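Local coordinates for protein putative thioesterase II (Thermobifida fusca, PDB 3BBJ) that probably hydrolyses acyl-CoA-type thioesters, as a putative thioesterase II of the acyl-CoA thioesterase family built on hotdog folds, at residues T171-D179 and G231-C239; L195-V206 and W246-W254. One frame throughout, in Å; residues are numbered along the deposited sequence.

Contact 1. Residues T171-D179 and G231-C239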
# COMPACT_ATOMS: atom_id res chain seq x y z
N THR A 171 -15.07 -10.93 -14.18
CA THR A 171 -13.97 -10.29 -13.46
C THR A 171 -14.52 -9.12 -12.64
O THR A 171 -15.32 -8.33 -13.15
CB THR A 171 -12.85 -9.79 -14.39
OG1 THR A 171 -13.39 -8.87 -15.35
CG2 THR A 171 -12.18 -10.99 -15.11
N PRO A 172 -14.08 -9.00 -11.38
CA PRO A 172 -14.57 -7.99 -10.45
C PRO A 172 -14.03 -6.61 -10.80
O PRO A 172 -12.83 -6.38 -10.71
CB PRO A 172 -13.99 -8.45 -9.11
CG PRO A 172 -12.75 -9.19 -9.46
CD PRO A 172 -13.02 -9.83 -10.78
N GLU A 173 -14.91 -5.71 -11.21
CA GLU A 173 -14.52 -4.37 -11.58
C GLU A 173 -15.68 -3.39 -11.43
O GLU A 173 -16.78 -3.65 -11.92
CB GLU A 173 -14.01 -4.38 -13.03
CG GLU A 173 -13.61 -2.99 -13.57
CD GLU A 173 -12.92 -3.05 -14.94
OE1 GLU A 173 -11.93 -3.82 -15.09
OE2 GLU A 173 -13.34 -2.29 -15.85
N LEU A 174 -15.46 -2.28 -10.75
CA LEU A 174 -16.48 -1.23 -10.68
C LEU A 174 -15.86 0.06 -11.17
O LEU A 174 -14.67 0.28 -11.00
CB LEU A 174 -17.03 -1.06 -9.26
CG LEU A 174 -17.78 -2.26 -8.68
CD1 LEU A 174 -17.90 -2.15 -7.15
CD2 LEU A 174 -19.15 -2.39 -9.32
N CYS A 175 -16.66 0.89 -11.81
CA CYS A 175 -16.21 2.21 -12.19
C CYS A 175 -17.36 3.19 -12.32
O CYS A 175 -18.54 2.83 -12.33
CB CYS A 175 -15.39 2.17 -13.48
SG CYS A 175 -16.33 1.68 -14.90
N GLY A 176 -17.00 4.46 -12.40
CA GLY A 176 -17.99 5.49 -12.44
C GLY A 176 -17.42 6.74 -11.82
O GLY A 176 -16.23 6.99 -11.92
N TYR A 177 -18.30 7.51 -11.19
CA TYR A 177 -17.93 8.78 -10.59
C TYR A 177 -18.37 8.84 -9.13
O TYR A 177 -19.40 8.27 -8.76
CB TYR A 177 -18.55 9.92 -11.41
CG TYR A 177 -18.12 9.86 -12.86
CD1 TYR A 177 -18.71 8.94 -13.72
CD2 TYR A 177 -17.10 10.68 -13.34
CE1 TYR A 177 -18.32 8.84 -15.03
CE2 TYR A 177 -16.69 10.58 -14.67
CZ TYR A 177 -17.31 9.66 -15.51
OH TYR A 177 -16.92 9.55 -16.82
N VAL A 178 -17.58 9.51 -8.31
CA VAL A 178 -17.87 9.67 -6.90
C VAL A 178 -17.57 11.08 -6.44
O VAL A 178 -16.63 11.72 -6.95
CB VAL A 178 -17.05 8.71 -6.03
CG1 VAL A 178 -15.49 8.91 -6.25
CG2 VAL A 178 -17.46 8.85 -4.58
N ASP A 179 -18.36 11.55 -5.48
CA ASP A 179 -18.18 12.88 -4.89
C ASP A 179 -19.00 12.91 -3.61
O ASP A 179 -19.80 12.01 -3.36
CB ASP A 179 -18.68 13.96 -5.86
CG ASP A 179 -18.00 15.33 -5.64
OD1 ASP A 179 -17.40 15.57 -4.57
OD2 ASP A 179 -18.08 16.16 -6.58
N GLY A 231 -14.37 18.91 -8.15
CA GLY A 231 -15.35 18.22 -8.97
C GLY A 231 -15.36 16.73 -8.72
O GLY A 231 -14.49 16.21 -7.99
N PRO A 232 -16.33 16.02 -9.32
CA PRO A 232 -16.46 14.60 -9.09
C PRO A 232 -15.22 13.85 -9.59
O PRO A 232 -14.61 14.24 -10.59
CB PRO A 232 -17.70 14.22 -9.92
CG PRO A 232 -17.83 15.27 -10.93
CD PRO A 232 -17.36 16.51 -10.26
N LEU A 233 -14.88 12.78 -8.89
CA LEU A 233 -13.74 11.95 -9.29
C LEU A 233 -14.23 10.71 -10.02
O LEU A 233 -15.22 10.11 -9.62
CB LEU A 233 -12.92 11.57 -8.06
CG LEU A 233 -12.35 12.82 -7.37
CD1 LEU A 233 -11.84 12.54 -5.96
CD2 LEU A 233 -11.26 13.42 -8.23
N ALA A 234 -13.56 10.37 -11.12
CA ALA A 234 -13.77 9.10 -11.80
C ALA A 234 -13.02 8.03 -10.99
O ALA A 234 -11.89 8.27 -10.56
CB ALA A 234 -13.21 9.16 -13.23
N PHE A 235 -13.64 6.86 -10.80
CA PHE A 235 -13.05 5.79 -10.02
C PHE A 235 -13.07 4.47 -10.76
O PHE A 235 -13.85 4.27 -11.67
CB PHE A 235 -13.77 5.60 -8.68
CG PHE A 235 -15.18 5.00 -8.79
CD1 PHE A 235 -15.37 3.62 -8.85
CD2 PHE A 235 -16.31 5.81 -8.81
CE1 PHE A 235 -16.65 3.07 -8.97
CE2 PHE A 235 -17.58 5.27 -8.91
CZ PHE A 235 -17.75 3.90 -9.00
N ARG A 236 -12.17 3.58 -10.35
CA ARG A 236 -12.17 2.20 -10.81
C ARG A 236 -11.70 1.37 -9.64
O ARG A 236 -10.68 1.71 -9.01
CB ARG A 236 -11.24 1.98 -12.00
CG ARG A 236 -11.17 0.50 -12.40
CD ARG A 236 -9.99 0.13 -13.30
NE ARG A 236 -8.77 0.85 -12.93
CZ ARG A 236 -7.54 0.54 -13.34
NH1 ARG A 236 -7.33 -0.52 -14.11
NH2 ARG A 236 -6.52 1.29 -12.94
N SER A 237 -12.45 0.30 -9.37
CA SER A 237 -12.15 -0.61 -8.26
C SER A 237 -11.98 -2.03 -8.77
O SER A 237 -12.81 -2.51 -9.50
CB SER A 237 -13.27 -0.59 -7.23
OG SER A 237 -12.90 -1.44 -6.16
N THR A 238 -10.91 -2.70 -8.37
CA THR A 238 -10.63 -4.04 -8.83
C THR A 238 -10.08 -4.89 -7.69
O THR A 238 -9.77 -4.39 -6.62
CB THR A 238 -9.63 -4.03 -10.01
OG1 THR A 238 -8.34 -3.63 -9.57
CG2 THR A 238 -10.10 -3.08 -11.08
N CYS A 239 -9.97 -6.18 -7.97
CA CYS A 239 -9.52 -7.17 -7.00
C CYS A 239 -8.85 -8.29 -7.77
O CYS A 239 -9.40 -8.77 -8.77
CB CYS A 239 -10.72 -7.71 -6.22
SG CYS A 239 -10.34 -9.15 -5.21
O HOH W 1 -14.42 15.95 -5.37
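The Phe235 ring lies flat against the opposing backbone at Gly176, whose N sits over the ring centre while Cys175 C comes nearer the rim. Gly176 CA makes a CH-pi contact over the same face, 4.0 Å from the centroid of the Phe235 ring. With chi1 at 71°, CG of Phe235 stands between its own backbone N and carbonyl carbon, which folds the ring across onto the partner strand. Gly176, at backbone angles that call for glycine, lets the ring lie close. Val178 flanks the ring, its CB 4.1 Å from Phe235 CD2 and the two side chains crossing at about a right angle; Leu174 CB approaches Phe235 CE1. Across the other face of the ladder, Tyr177 CE2 touches Ala234 CB at 4.0 Å.

Antiparallel pairing holds these groups in register. Leu174-Ser237, Gly176-Phe235 and Val178-Leu233 are hydrogen-bonded pairs; the bond from Gly176 N to Phe235 O is the longest, 3.2 Å. Beyond the last pair, a water donates to both Asp179 OD1 and Gly231 O, and Ser187 binds Asp179 OD2.

The two strands are antiparallel neighbours in the C-terminal hotdog-family half, with Leu174, Val178, Leu233 and Phe235 on the face that meets helix 191-198, where Phe194 and Leu195 pack on Leu233. Strand 151-155 pairs with the outer side of 173-180, placing Val153 and Phe155 against Phe235, and strand 246-254 continues the sheet beyond 233-243.

Contact 2. Residues L195-V206 and W246-W254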
# COMPACT_ATOMS: atom_id res chain seq x y z
N LEU A 195 -10.08 13.08 -0.66
CA LEU A 195 -9.47 11.87 -1.24
C LEU A 195 -9.42 10.69 -0.26
O LEU A 195 -9.81 9.58 -0.62
CB LEU A 195 -8.09 12.18 -1.84
CG LEU A 195 -8.09 13.05 -3.11
CD1 LEU A 195 -6.71 13.29 -3.65
CD2 LEU A 195 -8.96 12.41 -4.19
N PRO A 196 -8.97 10.91 0.99
CA PRO A 196 -8.93 9.78 1.95
C PRO A 196 -10.29 9.12 2.21
O PRO A 196 -10.34 7.90 2.48
CB PRO A 196 -8.34 10.39 3.22
CG PRO A 196 -8.39 11.90 3.04
CD PRO A 196 -8.46 12.18 1.56
N LEU A 197 -11.37 9.89 2.13
CA LEU A 197 -12.72 9.31 2.22
C LEU A 197 -13.10 8.64 0.90
O LEU A 197 -13.62 7.52 0.89
CB LEU A 197 -13.78 10.36 2.59
CG LEU A 197 -15.26 9.90 2.57
CD1 LEU A 197 -15.48 8.68 3.44
CD2 LEU A 197 -16.19 11.00 3.02
N ALA A 198 -12.84 9.34 -0.19
CA ALA A 198 -13.15 8.85 -1.54
C ALA A 198 -12.62 7.46 -1.81
O ALA A 198 -13.33 6.61 -2.32
CB ALA A 198 -12.62 9.83 -2.58
N VAL A 199 -11.37 7.19 -1.43
CA VAL A 199 -10.75 5.90 -1.69
C VAL A 199 -11.47 4.74 -0.98
O VAL A 199 -11.28 3.58 -1.36
CB VAL A 199 -9.23 5.88 -1.26
CG1 VAL A 199 -8.47 7.03 -1.85
CG2 VAL A 199 -9.09 5.93 0.23
N ASP A 200 -12.24 5.06 0.06
CA ASP A 200 -13.01 4.08 0.83
C ASP A 200 -14.50 4.38 0.79
O ASP A 200 -15.24 3.95 1.67
CB ASP A 200 -12.57 4.07 2.31
CG ASP A 200 -13.08 2.83 3.07
OD1 ASP A 200 -13.12 1.72 2.49
OD2 ASP A 200 -13.41 2.96 4.26
N ALA A 201 -14.96 5.11 -0.22
CA ALA A 201 -16.37 5.49 -0.28
C ALA A 201 -17.20 4.64 -1.25
O ALA A 201 -18.36 5.00 -1.55
CB ALA A 201 -16.49 6.99 -0.64
N LEU A 202 -16.63 3.53 -1.73
CA LEU A 202 -17.32 2.69 -2.73
C LEU A 202 -17.75 1.33 -2.18
O LEU A 202 -17.27 0.91 -1.11
CB LEU A 202 -16.41 2.46 -3.93
CG LEU A 202 -15.56 3.61 -4.47
CD1 LEU A 202 -14.39 3.01 -5.26
CD2 LEU A 202 -16.43 4.58 -5.32
N PRO A 203 -18.65 0.62 -2.90
CA PRO A 203 -19.06 -0.71 -2.42
C PRO A 203 -17.85 -1.62 -2.33
O PRO A 203 -17.00 -1.60 -3.23
CB PRO A 203 -20.02 -1.21 -3.52
CG PRO A 203 -20.46 -0.02 -4.23
CD PRO A 203 -19.36 1.00 -4.13
N PRO A 204 -17.71 -2.35 -1.22
CA PRO A 204 -16.61 -3.29 -1.13
C PRO A 204 -16.60 -4.23 -2.34
O PRO A 204 -17.63 -4.83 -2.66
CB PRO A 204 -16.89 -4.03 0.18
CG PRO A 204 -17.58 -3.00 1.01
CD PRO A 204 -18.48 -2.28 0.04
N ILE A 205 -15.45 -4.32 -3.01
CA ILE A 205 -15.31 -5.10 -4.25
C ILE A 205 -15.59 -6.61 -4.05
O ILE A 205 -16.01 -7.33 -4.97
CB ILE A 205 -13.90 -4.86 -4.88
CG1 ILE A 205 -13.87 -5.30 -6.34
CG2 ILE A 205 -12.81 -5.52 -4.04
CD1 ILE A 205 -14.81 -4.53 -7.22
N VAL A 206 -15.40 -7.07 -2.82
CA VAL A 206 -15.60 -8.47 -2.50
C VAL A 206 -17.06 -8.91 -2.67
O VAL A 206 -17.32 -10.09 -2.88
CB VAL A 206 -15.12 -8.80 -1.06
CG1 VAL A 206 -15.98 -8.07 0.03
CG2 VAL A 206 -15.13 -10.29 -0.84
N TRP A 246 -9.31 -13.45 2.77
CA TRP A 246 -8.62 -12.21 2.47
C TRP A 246 -8.91 -11.74 1.06
O TRP A 246 -9.01 -12.55 0.14
CB TRP A 246 -7.11 -12.39 2.65
CG TRP A 246 -6.71 -12.62 4.08
CD1 TRP A 246 -6.53 -13.81 4.69
CD2 TRP A 246 -6.44 -11.62 5.07
NE1 TRP A 246 -6.18 -13.62 6.01
CE2 TRP A 246 -6.12 -12.28 6.26
CE3 TRP A 246 -6.45 -10.22 5.07
CZ2 TRP A 246 -5.80 -11.60 7.43
CZ3 TRP A 246 -6.15 -9.55 6.23
CH2 TRP A 246 -5.81 -10.23 7.39
N PHE A 247 -9.06 -10.44 0.88
CA PHE A 247 -9.18 -9.86 -0.46
C PHE A 247 -8.44 -8.53 -0.55
O PHE A 247 -8.24 -7.84 0.46
CB PHE A 247 -10.65 -9.69 -0.88
CG PHE A 247 -11.42 -8.71 -0.04
CD1 PHE A 247 -12.00 -9.10 1.16
CD2 PHE A 247 -11.60 -7.40 -0.47
CE1 PHE A 247 -12.70 -8.22 1.93
CE2 PHE A 247 -12.31 -6.49 0.31
CZ PHE A 247 -12.86 -6.89 1.52
N ASP A 248 -8.03 -8.20 -1.77
CA ASP A 248 -7.43 -6.90 -2.07
C ASP A 248 -8.45 -6.03 -2.82
O ASP A 248 -9.12 -6.51 -3.75
CB ASP A 248 -6.15 -7.06 -2.89
CG ASP A 248 -6.38 -7.73 -4.24
OD1 ASP A 248 -6.77 -8.92 -4.24
OD2 ASP A 248 -6.16 -7.10 -5.29
N GLU A 249 -8.58 -4.77 -2.42
CA GLU A 249 -9.43 -3.80 -3.13
C GLU A 249 -8.54 -2.66 -3.61
O GLU A 249 -7.98 -1.91 -2.82
CB GLU A 249 -10.54 -3.28 -2.21
CG GLU A 249 -11.48 -2.25 -2.82
CD GLU A 249 -12.62 -1.86 -1.85
OE1 GLU A 249 -13.34 -2.77 -1.34
OE2 GLU A 249 -12.81 -0.63 -1.60
N ASN A 250 -8.44 -2.52 -4.91
CA ASN A 250 -7.56 -1.55 -5.52
C ASN A 250 -8.39 -0.44 -6.13
O ASN A 250 -9.12 -0.69 -7.07
CB ASN A 250 -6.75 -2.25 -6.60
CG ASN A 250 -6.19 -3.57 -6.10
OD1 ASN A 250 -5.51 -3.59 -5.10
ND2 ASN A 250 -6.52 -4.67 -6.78
N VAL A 251 -8.27 0.78 -5.60
CA VAL A 251 -9.07 1.91 -6.08
C VAL A 251 -8.18 3.02 -6.66
O VAL A 251 -7.28 3.51 -6.00
CB VAL A 251 -9.98 2.48 -4.94
CG1 VAL A 251 -10.70 3.76 -5.37
CG2 VAL A 251 -10.98 1.42 -4.45
N ASP A 252 -8.42 3.38 -7.91
CA ASP A 252 -7.72 4.50 -8.52
C ASP A 252 -8.74 5.60 -8.77
O ASP A 252 -9.91 5.32 -9.07
CB ASP A 252 -7.02 4.07 -9.81
CG ASP A 252 -5.97 2.99 -9.57
OD1 ASP A 252 -5.11 3.19 -8.69
OD2 ASP A 252 -6.02 1.92 -10.22
N LEU A 253 -8.31 6.85 -8.59
CA LEU A 253 -9.16 8.00 -8.82
C LEU A 253 -8.50 8.96 -9.81
O LEU A 253 -7.30 9.25 -9.71
CB LEU A 253 -9.43 8.73 -7.50
CG LEU A 253 -10.06 7.98 -6.33
CD1 LEU A 253 -10.16 8.88 -5.05
CD2 LEU A 253 -11.43 7.47 -6.72
N TRP A 254 -9.30 9.44 -10.76
CA TRP A 254 -8.88 10.45 -11.74
C TRP A 254 -9.78 11.67 -11.60
O TRP A 254 -10.92 11.57 -11.12
CB TRP A 254 -9.04 9.94 -13.17
CG TRP A 254 -8.17 8.79 -13.55
CD1 TRP A 254 -7.03 8.83 -14.30
CD2 TRP A 254 -8.38 7.42 -13.21
NE1 TRP A 254 -6.51 7.56 -14.45
CE2 TRP A 254 -7.32 6.68 -13.79
CE3 TRP A 254 -9.35 6.74 -12.47
CZ2 TRP A 254 -7.21 5.29 -13.64
CZ3 TRP A 254 -9.25 5.37 -12.34
CH2 TRP A 254 -8.19 4.66 -12.91
O HOH W 2 -10.76 0.94 -0.82
O HOH W 3 -14.32 0.86 0.15
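Phe247 opens the strand's contact by turning one ring face to Val206, whose CB stands 3.6 Å from the ring centroid, almost exactly on the normal. Val206 CG1 also reaches the ring at CZ, and Ile205 CG2 approaches CD2. Were this ring cut back to an alanine, Val206 is likely to lose its aromatic platform and a gap to open against the 3-10 segment.

Glu249 comes next. Its chain runs out extended from a CG anti to the backbone N (chi1 179°), passing Ile205 CG2, which is 3.7 Å from Glu249 CB. Glu249 OE1 accepts from Ile205 N, 3.1 Å away, met from above the carboxylate plane. OE2 accepts a hydrogen bond from a water that also donates to Val199 O; a second water lies between OE2 and Asp200 OD1, which Gln266 also binds.

Val251 meets Leu202 tip to tip, its CG1 3.8 Å from Leu202 CD1. Leu253 then sends CD1 into a cluster with Leu195, Ala198 and Val199, 3.6 Å from Ala198 CB.

A buried carboxylate, gripped by one backbone N-H and two waters, thus sits between apolar packing at Phe247 and at Val251-Leu253; its water-linked grouping with Asp200 and Gln266 is consistent with the active-site region of a thioesterase II-type double hotdog.

The centres of contacts 1 and 2 lie about 8 Å apart, within the C-terminal acyl-CoA thioesterase domain. Their segments alternate along the chain: strand 173-180 leads to helix 191-198 and the loop after it, then strand 233-243 is followed by its neighbour 246-254. Contact 1 is pairing within the sheet, contact 2 the packing of helix 191-198 and the following loop on that sheet. They join directly through a salt bridge from Arg236 NH2 to Asp252 OD2 and through Leu233 CD1 against Leu195 CD2. An antiparallel sheet packed round helix 191-198 is consistent with a hotdog fold, and both contacts reach the second subunit, contact 2 through a salt bridge of Asp248 to Arg225 of that subunit.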